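Side-chain contacts in uncharacterized protein (Parabacteroides distasonis, PDB 4KW2), which is of unknown function but folds as a xylose isomerase-like TIM barrel and may therefore be a sugar isomerase or a related enzyme: residues 29-34 with 40-45; 44-49 with 248-253; 50-55 with 201-206; 208-213 with 219-224. One frame throughout, in Å; residues are numbered along the deposited sequence.

Contact 1 of 4, residues 29-34 with 40-45. With SO4 (sulfate ion), chain C.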
loop_
_atom_site.group_PDB
_atom_site.type_symbol
_atom_site.label_atom_id
_atom_site.label_comp_id
_atom_site.label_asym_id
_atom_site.label_seq_id
_atom_site.Cartn_x
_atom_site.Cartn_y
_atom_site.Cartn_z
ATOM N N TRP A 29 11.734 5.288 10.660
ATOM C CA TRP A 29 11.334 4.322 9.625
ATOM C C TRP A 29 11.390 4.922 8.212
ATOM O O TRP A 29 11.663 4.220 7.240
ATOM C CB TRP A 29 9.931 3.764 9.906
ATOM C CG TRP A 29 9.542 2.743 8.912
ATOM C CD1 TRP A 29 8.613 2.878 7.930
ATOM C CD2 TRP A 29 10.106 1.433 8.758
ATOM N NE1 TRP A 29 8.551 1.734 7.177
ATOM C CE2 TRP A 29 9.460 0.830 7.661
ATOM C CE3 TRP A 29 11.093 0.716 9.441
ATOM C CZ2 TRP A 29 9.762 -0.469 7.233
ATOM C CZ3 TRP A 29 11.397 -0.565 9.021
ATOM C CH2 TRP A 29 10.734 -1.148 7.920
ATOM N N THR A 30 11.124 6.219 8.115
ATOM C CA THR A 30 11.262 6.970 6.869
ATOM C C THR A 30 12.550 6.637 6.127
ATOM O O THR A 30 12.557 6.512 4.900
ATOM C CB THR A 30 11.231 8.481 7.173
ATOM O OG1 THR A 30 9.968 8.811 7.761
ATOM C CG2 THR A 30 11.437 9.317 5.915
ATOM N N PHE A 31 13.637 6.492 6.879
ATOM C CA PHE A 31 14.961 6.251 6.305
ATOM C C PHE A 31 15.539 4.919 6.779
ATOM O O PHE A 31 16.731 4.830 7.081
ATOM C CB PHE A 31 15.903 7.393 6.700
ATOM C CG PHE A 31 15.482 8.740 6.179
ATOM C CD1 PHE A 31 15.634 9.053 4.835
ATOM C CD2 PHE A 31 14.956 9.695 7.027
ATOM C CE1 PHE A 31 15.255 10.291 4.347
ATOM C CE2 PHE A 31 14.580 10.935 6.546
ATOM C CZ PHE A 31 14.728 11.232 5.205
ATOM N N HIS A 32 14.703 3.882 6.833
ATOM C CA HIS A 32 15.121 2.597 7.403
ATOM C C HIS A 32 16.194 1.897 6.572
ATOM O O HIS A 32 16.875 1.003 7.079
ATOM C CB HIS A 32 13.931 1.665 7.639
ATOM C CG HIS A 32 13.258 1.196 6.389
ATOM N ND1 HIS A 32 12.168 1.841 5.846
ATOM C CD2 HIS A 32 13.508 0.136 5.586
ATOM C CE1 HIS A 32 11.781 1.204 4.756
ATOM N NE2 HIS A 32 12.576 0.165 4.577
ATOM N N ASN A 33 16.341 2.310 5.309
ATOM C CA ASN A 33 17.394 1.869 4.388
ATOM C C ASN A 33 18.753 2.505 4.674
ATOM O O ASN A 33 19.756 2.159 4.052
ATOM C CB ASN A 33 16.991 2.187 2.932
ATOM C CG ASN A 33 16.738 3.673 2.685
ATOM O OD1 ASN A 33 15.970 4.316 3.400
ATOM N ND2 ASN A 33 17.368 4.215 1.650
ATOM N N LEU A 34 18.765 3.482 5.574
ATOM C CA LEU A 34 19.997 4.123 6.016
ATOM C C LEU A 34 20.322 3.676 7.446
ATOM O O LEU A 34 19.522 2.998 8.099
ATOM C CB LEU A 34 19.833 5.640 5.981
ATOM C CG LEU A 34 19.414 6.270 4.651
ATOM C CD1 LEU A 34 19.348 7.782 4.802
ATOM C CD2 LEU A 34 20.382 5.894 3.544
ATOM N N LEU A 40 19.527 10.629 11.252
ATOM C CA LEU A 40 19.582 11.856 12.053
ATOM C C LEU A 40 20.173 13.022 11.261
ATOM O O LEU A 40 19.757 14.164 11.452
ATOM C CB LEU A 40 20.359 11.640 13.356
ATOM C CG LEU A 40 19.754 10.657 14.376
ATOM C CD1 LEU A 40 20.517 10.727 15.693
ATOM C CD2 LEU A 40 18.272 10.914 14.615
ATOM N N ASP A 41 21.118 12.736 10.366
ATOM C CA ASP A 41 21.647 13.764 9.465
ATOM C C ASP A 41 20.562 14.288 8.524
ATOM O O ASP A 41 20.498 15.486 8.253
ATOM C CB ASP A 41 22.811 13.234 8.622
ATOM C CG ASP A 41 24.000 12.803 9.451
ATOM O OD1 ASP A 41 24.165 13.272 10.599
ATOM O OD2 ASP A 41 24.782 11.977 8.943
ATOM N N LYS A 42 19.726 13.382 8.021
ATOM C CA LYS A 42 18.589 13.754 7.184
ATOM C C LYS A 42 17.575 14.566 7.972
ATOM O O LYS A 42 17.007 15.524 7.458
ATOM C CB LYS A 42 17.903 12.508 6.630
ATOM C CG LYS A 42 18.739 11.757 5.614
ATOM C CD LYS A 42 18.598 12.359 4.235
ATOM C CE LYS A 42 19.509 11.653 3.246
ATOM N NZ LYS A 42 19.212 12.107 1.864
ATOM N N THR A 43 17.341 14.157 9.216
ATOM C CA THR A 43 16.457 14.873 10.128
ATOM C C THR A 43 16.933 16.321 10.342
ATOM O O THR A 43 16.115 17.240 10.424
ATOM C CB THR A 43 16.343 14.099 11.461
ATOM O OG1 THR A 43 15.940 12.750 11.181
ATOM C CG2 THR A 43 15.325 14.735 12.405
ATOM N N GLN A 44 18.250 16.525 10.399
ATOM C CA GLN A 44 18.822 17.876 10.471
ATOM C C GLN A 44 18.538 18.674 9.204
ATOM O O GLN A 44 18.185 19.849 9.275
ATOM C CB GLN A 44 20.333 17.824 10.671
ATOM C CG GLN A 44 20.769 17.382 12.050
ATOM C CD GLN A 44 22.279 17.298 12.164
ATOM O OE1 GLN A 44 22.899 16.341 11.709
ATOM N NE2 GLN A 44 22.871 18.300 12.772
ATOM N N GLN A 45 18.696 18.035 8.049
ATOM C CA GLN A 45 18.426 18.695 6.767
ATOM C C GLN A 45 16.947 19.056 6.619
ATOM O O GLN A 45 16.608 20.057 5.995
ATOM C CB GLN A 45 18.875 17.811 5.605
ATOM C CG GLN A 45 20.380 17.591 5.556
ATOM C CD GLN A 45 20.760 16.404 4.699
ATOM O OE1 GLN A 45 20.205 16.204 3.625
ATOM N NE2 GLN A 45 21.706 15.607 5.173
HETATM S S SO4 C . 16.939 13.975 -0.687
HETATM O O1 SO4 C . 16.071 15.170 -0.614
HETATM O O2 SO4 C . 18.359 14.405 -0.697
HETATM O O3 SO4 C . 16.707 13.085 0.483
HETATM O O4 SO4 C . 16.612 13.243 -1.935
#
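Phe-31 and Lys-42 stand closest across this contact, with CA atoms 8.4 Å apart. Residues 29-34 form a loop that starts in a 3-10 segment and ends in a type I beta turn from Phe-31 to Leu-34. Residues 40-45 belong to helix 36-46. The turn is closed by the backbone bond from Leu-34 N to Phe-31 O. Lys-42 lays its aliphatic chain across the Phe-31 ring at about a right angle. Its CB sits over one face, 3.9 Å from the centroid of the Phe-31 ring and 21° off the normal, a CH-pi contact. The opposite face of the ring is covered by CG2 of Thr-30. The Lys-42 chain bends at chi2 (-83°), which carries CD along the rim to 3.9 Å from CE1 of Phe-31. Beyond that the chain is extended and leaves the ring. Leu-34 reaches the same lysine from the turn, with its CD1 4.1 Å from CG of Lys-42. The methylene groups of Lys-42 do the packing, and its ammonium end goes to a sulfate. NZ of Lys-42 donates to O3 of this sulfate at 3.0 Å; the ion probably comes from the crystallisation liquor. The contact joins the loop after strand 23-27, the first of the barrel, to the outer helix that follows it. It lies within the first beta-alpha unit of the TIM barrel. Phe-31 also packs on Ile-26 of strand 23-27 and on Leu-46 further along helix 36-46, while Lys-42 touches Ile-250 at the start of helix 250-262.

Contact 2 of 4, residues 44-49 with 248-253. With SO4 (sulfate ion), chain C; EDO (1,2-ethanediol), chain I; SO4 (sulfate ion), chain B.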
loop_
_atom_site.group_PDB
_atom_site.type_symbol
_atom_site.label_atom_id
_atom_site.label_comp_id
_atom_site.label_asym_id
_atom_site.label_seq_id
_atom_site.Cartn_x
_atom_site.Cartn_y
_atom_site.Cartn_z
ATOM N N GLN A 44 18.250 16.525 10.399
ATOM C CA GLN A 44 18.822 17.876 10.471
ATOM C C GLN A 44 18.538 18.674 9.204
ATOM O O GLN A 44 18.185 19.849 9.275
ATOM C CB GLN A 44 20.333 17.824 10.671
ATOM C CG GLN A 44 20.769 17.382 12.050
ATOM C CD GLN A 44 22.279 17.298 12.164
ATOM O OE1 GLN A 44 22.899 16.341 11.709
ATOM N NE2 GLN A 44 22.871 18.300 12.772
ATOM N N GLN A 45 18.696 18.035 8.049
ATOM C CA GLN A 45 18.426 18.695 6.767
ATOM C C GLN A 45 16.947 19.056 6.619
ATOM O O GLN A 45 16.608 20.057 5.995
ATOM C CB GLN A 45 18.875 17.811 5.605
ATOM C CG GLN A 45 20.380 17.591 5.556
ATOM C CD GLN A 45 20.760 16.404 4.699
ATOM O OE1 GLN A 45 20.205 16.204 3.625
ATOM N NE2 GLN A 45 21.706 15.607 5.173
ATOM N N LEU A 46 16.075 18.240 7.204
ATOM C CA LEU A 46 14.646 18.534 7.231
ATOM C C LEU A 46 14.296 19.672 8.185
ATOM O O LEU A 46 13.289 20.346 7.997
ATOM C CB LEU A 46 13.859 17.283 7.625
ATOM C CG LEU A 46 13.788 16.213 6.533
ATOM C CD1 LEU A 46 13.469 14.853 7.125
ATOM C CD2 LEU A 46 12.764 16.599 5.471
ATOM N N GLY A 47 15.118 19.865 9.214
ATOM C CA GLY A 47 14.897 20.918 10.203
ATOM C C GLY A 47 13.925 20.506 11.294
ATOM O O GLY A 47 13.038 21.278 11.653
HETATM N N MSE A 48 14.098 19.298 11.831
HETATM C CA MSE A 48 13.257 18.791 12.926
HETATM C C MSE A 48 14.088 18.464 14.143
HETATM O O MSE A 48 15.236 18.016 14.024
HETATM C CB MSE A 48 12.509 17.548 12.457
HETATM C CG MSE A 48 11.336 17.940 11.574
HETATM SE SE MSE A 48 10.313 16.331 11.090
HETATM C CE MSE A 48 11.531 15.702 9.700
ATOM N N GLY A 49 13.505 18.669 15.325
ATOM C CA GLY A 49 14.232 18.528 16.588
ATOM C C GLY A 49 13.838 17.333 17.436
ATOM O O GLY A 49 14.199 17.266 18.614
ATOM N N SER A 248 9.596 11.176 -2.445
ATOM C CA SER A 248 9.731 12.593 -2.097
ATOM C C SER A 248 11.162 12.949 -1.729
ATOM O O SER A 248 11.977 12.078 -1.442
ATOM C CB SER A 248 8.793 12.957 -0.947
ATOM O OG SER A 248 7.508 13.309 -1.431
ATOM N N ASP A 249 11.452 14.244 -1.754
ATOM C CA ASP A 249 12.771 14.765 -1.395
ATOM C C ASP A 249 12.642 15.762 -0.238
ATOM O O ASP A 249 11.533 16.158 0.142
ATOM C CB ASP A 249 13.463 15.405 -2.611
ATOM C CG ASP A 249 12.636 16.512 -3.261
ATOM O OD1 ASP A 249 12.117 17.400 -2.553
ATOM O OD2 ASP A 249 12.506 16.498 -4.499
ATOM N N ILE A 250 13.781 16.156 0.317
ATOM C CA ILE A 250 13.817 17.030 1.494
ATOM C C ILE A 250 13.126 18.381 1.267
ATOM O O ILE A 250 12.383 18.854 2.131
ATOM C CB ILE A 250 15.271 17.194 1.994
ATOM C CG1 ILE A 250 15.672 15.919 2.746
ATOM C CG2 ILE A 250 15.417 18.423 2.884
ATOM C CD1 ILE A 250 17.157 15.750 2.964
ATOM N N GLN A 251 13.353 18.987 0.105
ATOM C CA GLN A 251 12.685 20.241 -0.255
ATOM C C GLN A 251 11.162 20.137 -0.255
ATOM O O GLN A 251 10.481 21.031 0.252
ATOM C CB GLN A 251 13.173 20.740 -1.618
ATOM C CG GLN A 251 14.594 21.278 -1.595
ATOM C CD GLN A 251 14.827 22.246 -0.448
ATOM O OE1 GLN A 251 15.737 22.058 0.363
ATOM N NE2 GLN A 251 13.980 23.270 -0.354
ATOM N N GLU A 252 10.630 19.052 -0.813
ATOM C CA GLU A 252 9.184 18.869 -0.876
ATOM C C GLU A 252 8.574 18.752 0.511
ATOM O O GLU A 252 7.549 19.372 0.799
ATOM C CB GLU A 252 8.820 17.638 -1.717
ATOM C CG GLU A 252 8.895 17.894 -3.214
ATOM C CD GLU A 252 8.748 16.638 -4.057
ATOM O OE1 GLU A 252 8.643 15.525 -3.496
ATOM O OE2 GLU A 252 8.741 16.772 -5.297
ATOM N N ILE A 253 9.208 17.960 1.370
ATOM C CA ILE A 253 8.704 17.748 2.721
ATOM C C ILE A 253 8.860 19.033 3.551
ATOM O O ILE A 253 7.984 19.365 4.351
ATOM C CB ILE A 253 9.389 16.540 3.405
ATOM C CG1 ILE A 253 9.159 15.259 2.594
ATOM C CG2 ILE A 253 8.869 16.348 4.823
ATOM C CD1 ILE A 253 7.703 14.857 2.434
HETATM S S SO4 C . 16.939 13.975 -0.687
HETATM O O1 SO4 C . 16.071 15.170 -0.614
HETATM O O2 SO4 C . 18.359 14.405 -0.697
HETATM O O3 SO4 C . 16.707 13.085 0.483
HETATM O O4 SO4 C . 16.612 13.243 -1.935
HETATM C C1 EDO I . 13.980 22.432 16.719
HETATM O O1 EDO I . 12.899 22.337 17.660
HETATM C C2 EDO I . 13.439 22.570 15.298
HETATM O O2 EDO I . 14.497 22.404 14.343
HETATM S S SO4 B . 15.541 25.731 2.074
HETATM O O1 SO4 B . 15.348 26.400 3.377
HETATM O O2 SO4 B . 16.963 25.371 1.920
HETATM O O3 SO4 B . 14.703 24.513 1.997
HETATM O O4 SO4 B . 15.160 26.662 0.991
#
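Ile-250 meets Gln-45 and Leu-46 where the first and last helices of the TIM barrel come together. The C-terminal end of helix 36-46 faces the N-terminal end of helix 250-262. Ile-250 crosses Gln-45 at about a right angle. Its CD1 lies 3.2 Å from OE1 of Gln-45, a close contact of a methyl with an amide oxygen. The other branch of Ile-250, CG2, is anti to the backbone N and turns to the backbone carbonyl of Gln-45. Leu-46 lies deeper. Its CD2 serves both isoleucines, at 4.0 Å from CG1 of Ile-250 and at 4.0 Å from CG2 of Ile-253. The Leu-46 and Ile-253 side chains approach at a slant. This buried apolar patch continues onto Tyr-243 and Leu-257.

Both helix ends are finished by standard motifs. Gly-47, with positive phi, is the C-prime residue of a Schellman motif that ends helix 36-46. Asp-249 is the N-cap of helix 250-262, and its OD1 accepts from Glu-252 N at 2.8 Å. A sulfate, which Lys-42 also holds, sits at the start of helix 250-262, where the helix dipole would probably help to hold an anion. The N-H of Ile-250 is aimed almost straight at O1 of this sulfate, with Ile-250 N 2.7 Å from sulfate O1 and an N-H...O angle of 173°.

Contact 3 of 4, residues 50-55 with 201-206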
loop_
_atom_site.group_PDB
_atom_site.type_symbol
_atom_site.label_atom_id
_atom_site.label_comp_id
_atom_site.label_asym_id
_atom_site.label_seq_id
_atom_site.Cartn_x
_atom_site.Cartn_y
_atom_site.Cartn_z
ATOM N N TYR A 50 13.108 16.387 16.846
ATOM C CA TYR A 50 12.587 15.223 17.577
ATOM C C TYR A 50 12.568 13.982 16.694
ATOM O O TYR A 50 12.465 14.086 15.474
ATOM C CB TYR A 50 11.169 15.501 18.078
ATOM C CG TYR A 50 11.066 16.682 19.014
ATOM C CD1 TYR A 50 11.302 16.533 20.376
ATOM C CD2 TYR A 50 10.733 17.953 18.538
ATOM C CE1 TYR A 50 11.216 17.612 21.237
ATOM C CE2 TYR A 50 10.642 19.039 19.398
ATOM C CZ TYR A 50 10.883 18.859 20.744
ATOM O OH TYR A 50 10.793 19.919 21.605
ATOM N N ALA A 51 12.662 12.809 17.312
ATOM C CA ALA A 51 12.626 11.557 16.564
ATOM C C ALA A 51 11.863 10.461 17.306
ATOM O O ALA A 51 11.917 10.373 18.528
ATOM C CB ALA A 51 14.037 11.100 16.250
ATOM N N GLU A 52 11.119 9.659 16.548
ATOM C CA GLU A 52 10.521 8.420 17.039
ATOM C C GLU A 52 11.254 7.276 16.346
ATOM O O GLU A 52 11.071 7.052 15.145
ATOM C CB GLU A 52 9.025 8.362 16.722
ATOM C CG GLU A 52 8.373 7.022 17.062
ATOM C CD GLU A 52 6.870 7.008 16.844
ATOM O OE1 GLU A 52 6.291 8.086 16.572
ATOM O OE2 GLU A 52 6.260 5.915 16.945
ATOM N N ALA A 53 12.087 6.561 17.097
ATOM C CA ALA A 53 12.976 5.575 16.497
ATOM C C ALA A 53 12.456 4.141 16.619
ATOM O O ALA A 53 11.985 3.718 17.678
ATOM C CB ALA A 53 14.367 5.694 17.086
ATOM N N PHE A 54 12.554 3.409 15.513
ATOM C CA PHE A 54 12.224 1.996 15.463
ATOM C C PHE A 54 13.496 1.178 15.687
ATOM O O PHE A 54 14.594 1.577 15.269
ATOM C CB PHE A 54 11.588 1.633 14.112
ATOM C CG PHE A 54 12.581 1.526 12.984
ATOM C CD1 PHE A 54 13.002 2.661 12.296
ATOM C CD2 PHE A 54 13.116 0.303 12.633
ATOM C CE1 PHE A 54 13.937 2.566 11.279
ATOM C CE2 PHE A 54 14.050 0.203 11.613
ATOM C CZ PHE A 54 14.458 1.337 10.934
ATOM N N PHE A 55 13.334 0.020 16.319
ATOM C CA PHE A 55 14.452 -0.851 16.669
ATOM C C PHE A 55 14.954 -1.671 15.482
ATOM O O PHE A 55 14.237 -1.894 14.497
ATOM C CB PHE A 55 14.036 -1.813 17.786
ATOM C CG PHE A 55 14.086 -1.227 19.175
ATOM C CD1 PHE A 55 14.169 0.142 19.394
ATOM C CD2 PHE A 55 14.013 -2.069 20.276
ATOM C CE1 PHE A 55 14.210 0.653 20.680
ATOM C CE2 PHE A 55 14.051 -1.565 21.560
ATOM C CZ PHE A 55 14.142 -0.199 21.763
ATOM N N VAL A 201 0.353 11.256 20.672
ATOM C CA VAL A 201 1.118 11.190 19.434
ATOM C C VAL A 201 0.176 11.076 18.236
ATOM O O VAL A 201 -0.800 10.336 18.275
ATOM C CB VAL A 201 2.097 9.986 19.439
ATOM C CG1 VAL A 201 2.862 9.886 18.123
ATOM C CG2 VAL A 201 3.066 10.097 20.607
ATOM N N ALA A 202 0.477 11.817 17.175
ATOM C CA ALA A 202 -0.228 11.677 15.911
ATOM C C ALA A 202 0.750 11.195 14.847
ATOM O O ALA A 202 1.730 11.867 14.555
ATOM C CB ALA A 202 -0.843 13.003 15.502
ATOM N N HIS A 203 0.478 10.025 14.278
ATOM C CA HIS A 203 1.268 9.486 13.172
ATOM C C HIS A 203 0.756 9.995 11.838
ATOM O O HIS A 203 -0.368 9.700 11.450
ATOM C CB HIS A 203 1.202 7.959 13.163
ATOM C CG HIS A 203 2.168 7.305 14.091
ATOM N ND1 HIS A 203 2.379 5.943 14.100
ATOM C CD2 HIS A 203 2.996 7.821 15.028
ATOM C CE1 HIS A 203 3.288 5.648 15.011
ATOM N NE2 HIS A 203 3.678 6.769 15.589
ATOM N N LEU A 204 1.583 10.766 11.146
ATOM C CA LEU A 204 1.345 11.116 9.750
ATOM C C LEU A 204 2.133 10.160 8.884
ATOM O O LEU A 204 3.365 10.188 8.890
ATOM C CB LEU A 204 1.810 12.538 9.452
ATOM C CG LEU A 204 0.764 13.640 9.513
ATOM C CD1 LEU A 204 0.033 13.599 10.845
ATOM C CD2 LEU A 204 1.451 14.977 9.292
ATOM N N LYS A 205 1.421 9.315 8.146
ATOM C CA LYS A 205 2.033 8.370 7.224
ATOM C C LYS A 205 1.991 8.952 5.814
ATOM O O LYS A 205 1.046 9.652 5.460
ATOM C CB LYS A 205 1.277 7.044 7.270
ATOM C CG LYS A 205 1.942 5.902 6.521
ATOM C CD LYS A 205 1.228 4.585 6.808
ATOM C CE LYS A 205 1.559 3.515 5.775
ATOM N NZ LYS A 205 3.013 3.201 5.731
ATOM N N ASP A 206 3.016 8.657 5.019
ATOM C CA ASP A 206 3.085 9.082 3.621
ATOM C C ASP A 206 2.770 10.564 3.453
ATOM O O ASP A 206 1.902 10.947 2.671
ATOM C CB ASP A 206 2.163 8.220 2.752
ATOM C CG ASP A 206 2.658 6.788 2.636
ATOM O OD1 ASP A 206 3.867 6.592 2.371
ATOM O OD2 ASP A 206 1.842 5.860 2.817
#
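Glu-52 sets its carboxylate against the NE2 corner of the His-203 ring, across the inside of the barrel. Its CG is anti to the backbone N (chi1 173°) and the chain stays extended, so it spans the gap from strand 50-53 to strand 199-204. The nearest CA atoms, those of Glu-52 and His-203, are 10.1 Å apart. NE2 of His-203 donates to OE2 of Glu-52 at 3.0 Å, with an N-H...O angle of 140°. The approach is on the syn side of OE2. A second, weak bond runs from the same NE2 of His-203 to OE1 of Glu-52 at 3.1 Å. The N-H is therefore shared by both oxygens. The carboxylate meets the ring at its edge, with the two planes turned 41° from each other. CG1 of Val-201 also comes to 4.2 Å from OE1 of Glu-52.

Ser-240 OG is hydrogen-bonded to OE1 of Glu-52 and Thr-122 OG1 to OE2, so side chains from four barrel strands meet here, near the centre of the chain. With bonds to His-203, Ser-240 and Thr-122, the buried carboxylate should be limited in its rotation and fixed in how it faces the imidazole.

Contact 4 of 4, residues 208-213 with 219-224. With SO4 (sulfate ion), chain F.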
loop_
_atom_site.group_PDB
_atom_site.type_symbol
_atom_site.label_atom_id
_atom_site.label_comp_id
_atom_site.label_asym_id
_atom_site.label_seq_id
_atom_site.Cartn_x
_atom_site.Cartn_y
_atom_site.Cartn_z
ATOM N N THR A 208 2.792 14.135 2.182
ATOM C CA THR A 208 3.002 14.719 0.864
ATOM C C THR A 208 3.203 16.223 0.970
ATOM O O THR A 208 3.004 16.829 2.026
ATOM C CB THR A 208 1.814 14.437 -0.078
ATOM O OG1 THR A 208 0.621 15.027 0.454
ATOM C CG2 THR A 208 1.605 12.944 -0.233
ATOM N N ASP A 209 3.614 16.809 -0.145
ATOM C CA ASP A 209 3.785 18.249 -0.273
ATOM C C ASP A 209 2.457 18.948 0.028
ATOM O O ASP A 209 1.459 18.718 -0.655
ATOM C CB ASP A 209 4.243 18.567 -1.707
ATOM C CG ASP A 209 4.817 19.961 -1.858
ATOM O OD1 ASP A 209 4.700 20.797 -0.937
ATOM O OD2 ASP A 209 5.403 20.220 -2.924
ATOM N N LYS A 210 2.452 19.778 1.068
ATOM C CA LYS A 210 1.253 20.510 1.513
ATOM C C LYS A 210 0.053 19.612 1.859
ATOM O O LYS A 210 -1.093 20.049 1.823
ATOM C CB LYS A 210 0.895 21.585 0.481
ATOM C CG LYS A 210 1.889 22.743 0.506
ATOM C CD LYS A 210 2.276 23.229 -0.879
ATOM C CE LYS A 210 3.417 24.235 -0.787
ATOM N NZ LYS A 210 4.324 24.150 -1.965
HETATM N N MSE A 211 0.352 18.372 2.247
HETATM C CA MSE A 211 -0.641 17.310 2.494
HETATM C C MSE A 211 -1.648 17.169 1.379
HETATM O O MSE A 211 -2.805 16.829 1.608
HETATM C CB MSE A 211 -1.294 17.501 3.866
HETATM C CG MSE A 211 -0.259 17.190 4.939
HETATM SE SE MSE A 211 -0.960 17.574 6.732
HETATM C CE MSE A 211 -2.246 16.094 6.762
ATOM N N GLU A 212 -1.204 17.394 0.152
ATOM C CA GLU A 212 -2.048 17.152 -1.008
ATOM C C GLU A 212 -2.374 15.662 -1.092
ATOM O O GLU A 212 -1.583 14.815 -0.681
ATOM C CB GLU A 212 -1.359 17.625 -2.292
ATOM C CG GLU A 212 -0.119 16.821 -2.669
ATOM C CD GLU A 212 0.612 17.377 -3.882
ATOM O OE1 GLU A 212 0.271 18.495 -4.338
ATOM O OE2 GLU A 212 1.527 16.681 -4.380
ATOM N N ASP A 213 -3.544 15.353 -1.630
ATOM C CA ASP A 213 -3.962 13.981 -1.796
ATOM C C ASP A 213 -4.884 13.859 -3.002
ATOM O O ASP A 213 -5.462 14.843 -3.450
ATOM C CB ASP A 213 -4.644 13.488 -0.519
ATOM C CG ASP A 213 -4.880 11.987 -0.528
ATOM O OD1 ASP A 213 -3.894 11.227 -0.637
ATOM O OD2 ASP A 213 -6.051 11.564 -0.444
ATOM N N GLY A 219 -11.134 23.674 1.336
ATOM C CA GLY A 219 -11.026 24.800 0.416
ATOM C C GLY A 219 -9.658 25.454 0.436
ATOM O O GLY A 219 -9.244 26.061 -0.549
ATOM N N ILE A 220 -8.962 25.347 1.562
ATOM C CA ILE A 220 -7.602 25.886 1.697
ATOM C C ILE A 220 -6.581 24.749 1.606
ATOM O O ILE A 220 -6.965 23.584 1.606
ATOM C CB ILE A 220 -7.435 26.666 3.023
ATOM C CG1 ILE A 220 -7.629 25.757 4.246
ATOM C CG2 ILE A 220 -8.423 27.826 3.075
ATOM C CD1 ILE A 220 -7.481 26.480 5.571
ATOM N N LEU A 221 -5.293 25.085 1.524
ATOM C CA LEU A 221 -4.231 24.071 1.516
ATOM C C LEU A 221 -4.487 23.055 2.625
ATOM O O LEU A 221 -4.692 23.451 3.763
ATOM C CB LEU A 221 -2.853 24.698 1.733
ATOM C CG LEU A 221 -2.059 25.258 0.551
ATOM C CD1 LEU A 221 -0.720 25.762 1.064
ATOM C CD2 LEU A 221 -1.841 24.223 -0.539
ATOM N N PRO A 222 -4.481 21.746 2.300
ATOM C CA PRO A 222 -4.832 20.744 3.308
ATOM C C PRO A 222 -3.989 20.792 4.577
ATOM O O PRO A 222 -4.501 20.526 5.665
ATOM C CB PRO A 222 -4.615 19.415 2.573
ATOM C CG PRO A 222 -4.866 19.748 1.149
ATOM C CD PRO A 222 -4.325 21.139 0.966
ATOM N N VAL A 223 -2.702 21.095 4.433
ATOM C CA VAL A 223 -1.817 21.195 5.590
ATOM C C VAL A 223 -2.204 22.387 6.473
ATOM O O VAL A 223 -2.064 22.319 7.694
ATOM C CB VAL A 223 -0.332 21.285 5.173
ATOM C CG1 VAL A 223 -0.034 22.602 4.460
ATOM C CG2 VAL A 223 0.579 21.111 6.382
ATOM N N LYS A 224 -2.683 23.473 5.860
ATOM C CA LYS A 224 -3.143 24.638 6.620
ATOM C C LYS A 224 -4.394 24.280 7.420
ATOM O O LYS A 224 -4.506 24.621 8.598
ATOM C CB LYS A 224 -3.443 25.830 5.702
ATOM C CG LYS A 224 -2.235 26.660 5.290
ATOM C CD LYS A 224 -2.685 27.987 4.685
ATOM C CE LYS A 224 -1.597 29.054 4.691
ATOM N NZ LYS A 224 -0.982 29.268 3.350
HETATM S S SO4 F . -11.448 24.404 5.032
HETATM O O1 SO4 F . -10.642 25.129 6.043
HETATM O O2 SO4 F . -10.867 24.622 3.694
HETATM O O3 SO4 F . -11.457 22.956 5.336
HETATM O O4 SO4 F . -12.836 24.918 5.052
#
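Met-211, a selenomethionine, presses on Pro-222 and Val-223 in the tight part of this contact. Met-211 CA and Val-223 CA are only 5.1 Å apart. Met-211 CB lies 4.0 Å from CB of Pro-222. Its CG lies anti to the carbonyl carbon (chi1 -70°) and chi2 is extended (175°), which brings SE of Met-211 to 3.9 Å from CG2 of Val-223. A bend at chi3 turns only the terminal CE. The Met-211 and Val-223 side chains cross at about a right angle. Backbone oxygens are also packed close to the proline: Met-211 O is 3.3 Å from CB of Pro-222. Leu-221, at the N-cap position of helix 222-232, packs on CB and CG of Lys-210, with CD2 of Leu-221 3.9 Å from CB of Lys-210. One hydrogen bond joins the segments, from Val-223 N to Lys-210 O at 3.2 Å. The N-H comes from above the carbonyl plane, 56° out of it, so the bond misses the lone pairs.

The looser side begins beyond CG of Lys-210, where the chain leaves the contact. Its NZ forms a long salt bridge to OD1 of Asp-209 at 3.5 Å, and Asn-255 also donates to that OD1. On the outer side Ile-220 N donates to O2 of a sulfate, probably from the crystallisation liquor, at 2.9 Å. Phe-56 of the third subunit packs on Leu-221 and Pro-222, so this region also lies at a subunit interface.

The contact ties the loop after strand 199-204 to the first turn of helix 222-232. It probably rests mainly on apolar packing, since its single bond across is poorly directed.

From the N terminus, contact 1 closes a short loop between strand 23-27 and helix 36-46. Contact 2 starts on the end of that helix, sharing Gln-44 and Gln-45 with contact 1. It closes a long loop of about 200 residues, back to helix 250-262, and so joins the first and last helices of the barrel. Contacts 3 and 4 are both nested inside this loop, in series. Contact 3 closes a loop of about 145 residues and links strands 50-53 and 199-204 across the barrel interior. Contact 4 closes a short loop between strand 199-204 and helix 222-232. Contacts 1 and 2 touch and share a sulfate, whereas contacts 1 and 4 stay about 11 Å apart at their nearest atoms.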